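PDB 2VK2: galactofuranose-binding protein YtfQ from Escherichia coli, which binds alpha- and beta-galactofuranose in the periplasm as the solute-binding component of the YtfQRT-YjfF ABC transporter. Local coordinates for residues P249-P254 / T273-T278. Residues are numbered along the deposited sequence; the frame is centred on the assembly and turned at random.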
loop_
_atom_site.group_PDB
_atom_site.type_symbol
_atom_site.label_atom_id
_atom_site.label_comp_id
_atom_site.label_asym_id
_atom_site.label_seq_id
_atom_site.Cartn_x
_atom_site.Cartn_y
_atom_site.Cartn_z
ATOM N N PRO A 249 -9.013 0.901 2.877
ATOM C CA PRO A 249 -8.582 2.284 3.058
ATOM C C PRO A 249 -8.777 2.803 4.484
ATOM O O PRO A 249 -8.220 3.843 4.824
ATOM C CB PRO A 249 -9.475 3.068 2.082
ATOM C CG PRO A 249 -10.057 2.049 1.172
ATOM C CD PRO A 249 -10.181 0.814 1.987
ATOM N N ASN A 250 -9.551 2.095 5.304
ATOM C CA ASN A 250 -9.843 2.555 6.658
ATOM C C ASN A 250 -8.754 2.165 7.655
ATOM O O ASN A 250 -8.944 1.315 8.531
ATOM C CB ASN A 250 -11.211 2.051 7.123
ATOM C CG ASN A 250 -11.697 2.766 8.369
ATOM O OD1 ASN A 250 -11.029 3.666 8.885
ATOM N ND2 ASN A 250 -12.863 2.370 8.862
ATOM N N MET A 251 -7.611 2.818 7.508
ATOM C CA MET A 251 -6.510 2.691 8.451
ATOM C C MET A 251 -6.691 3.653 9.619
ATOM O O MET A 251 -6.271 3.357 10.734
ATOM C CB MET A 251 -5.188 2.968 7.739
ATOM C CG MET A 251 -4.875 1.959 6.653
ATOM S SD MET A 251 -4.399 0.369 7.342
ATOM C CE MET A 251 -4.341 -0.642 5.861
ATOM N N ALA A 252 -7.329 4.792 9.362
ATOM C CA ALA A 252 -7.516 5.813 10.394
ATOM C C ALA A 252 -8.521 5.393 11.467
ATOM O O ALA A 252 -8.344 5.723 12.642
ATOM C CB ALA A 252 -7.932 7.136 9.764
ATOM N N GLY A 253 -9.566 4.670 11.071
ATOM C CA GLY A 253 -10.598 4.226 12.008
ATOM C C GLY A 253 -10.052 3.505 13.228
ATOM O O GLY A 253 -10.285 3.933 14.362
ATOM N N PRO A 254 -9.336 2.388 13.017
ATOM C CA PRO A 254 -8.707 1.690 14.143
ATOM C C PRO A 254 -7.733 2.553 14.959
ATOM O O PRO A 254 -7.609 2.354 16.168
ATOM C CB PRO A 254 -7.982 0.519 13.469
ATOM C CG PRO A 254 -8.717 0.304 12.195
ATOM C CD PRO A 254 -9.125 1.671 11.747
ATOM N N THR A 273 -1.703 -3.629 14.924
ATOM C CA THR A 273 -3.136 -3.718 14.672
ATOM C C THR A 273 -3.342 -4.110 13.210
ATOM O O THR A 273 -3.244 -3.275 12.315
ATOM C CB THR A 273 -3.820 -2.372 14.973
ATOM O OG1 THR A 273 -3.504 -1.967 16.313
ATOM C CG2 THR A 273 -5.331 -2.482 14.819
ATOM N N LEU A 274 -3.607 -5.391 12.973
ATOM C CA LEU A 274 -3.695 -5.913 11.609
ATOM C C LEU A 274 -5.077 -5.746 10.994
ATOM O O LEU A 274 -6.094 -5.942 11.658
ATOM C CB LEU A 274 -3.299 -7.392 11.559
ATOM C CG LEU A 274 -1.816 -7.716 11.734
ATOM C CD1 LEU A 274 -1.608 -9.222 11.715
ATOM C CD2 LEU A 274 -0.972 -7.053 10.656
ATOM N N THR A 275 -5.093 -5.381 9.715
ATOM C CA THR A 275 -6.315 -5.380 8.913
ATOM C C THR A 275 -6.352 -6.658 8.073
ATOM O O THR A 275 -5.336 -7.341 7.931
ATOM C CB THR A 275 -6.382 -4.147 8.000
ATOM O OG1 THR A 275 -5.273 -4.153 7.095
ATOM C CG2 THR A 275 -6.341 -2.865 8.829
ATOM N N LYS A 276 -7.523 -6.977 7.524
ATOM C CA LYS A 276 -7.743 -8.233 6.803
ATOM C C LYS A 276 -7.367 -8.132 5.323
ATOM O O LYS A 276 -7.711 -7.156 4.658
ATOM C CB LYS A 276 -9.213 -8.658 6.929
ATOM C CG LYS A 276 -9.553 -9.973 6.227
ATOM C CD LYS A 276 -10.989 -10.419 6.488
ATOM C CE LYS A 276 -11.200 -10.912 7.915
ATOM N NZ LYS A 276 -10.280 -12.023 8.286
ATOM N N SER A 277 -6.682 -9.160 4.821
ATOM C CA SER A 277 -6.311 -9.258 3.405
ATOM C C SER A 277 -7.084 -10.379 2.720
ATOM O O SER A 277 -7.153 -11.491 3.238
ATOM C CB SER A 277 -4.816 -9.542 3.264
ATOM O OG SER A 277 -4.039 -8.519 3.856
ATOM N N THR A 278 -7.644 -10.085 1.546
ATOM C CA THR A 278 -8.414 -11.062 0.778
ATOM C C THR A 278 -8.062 -10.974 -0.702
ATOM O O THR A 278 -8.049 -9.884 -1.272
ATOM C CB THR A 278 -9.928 -10.824 0.932
ATOM O OG1 THR A 278 -10.263 -10.743 2.323
ATOM C CG2 THR A 278 -10.723 -11.950 0.278
#
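M251 and T275 meet in the hinge region of the two-domain periplasmic-binding-protein fold, where the lead-in to helix 252-265 packs against the crossing from edge strand 272-274 of one sheet to strand 278-280 of the other. Their side chains cross at about a right angle: M251 CE lies 3.8 Å from T275 OG1, and SD 4.1 Å from T275 CG2. Methionine suits this place because its unbranched chain, bent at chi2 (-73°), carries the thioether across to both branches of the threonine. The same side chain approaches W16 and D90 of the galactofuranose site, which places the contact beside the sugar pocket. Three residues on, in the first turn of the helix, P254 CB rests 4.2 Å from T273 CG2, with V105 of strand 103-106 touching both residues. Threonine can serve two surroundings here, its methyl facing the proline while OG1 hydrogen-bonds to T103 OG1. Proline is well placed in this turn, where its missing N-H costs no helical bond. N250 caps the turn, its ND2 hydrogen-bonded to E27 OE2; G253 N donates to N250 OD1 at 2.8 Å, with an N-H...O angle of 138° and the donor 26° off the plane of that side-chain carbonyl.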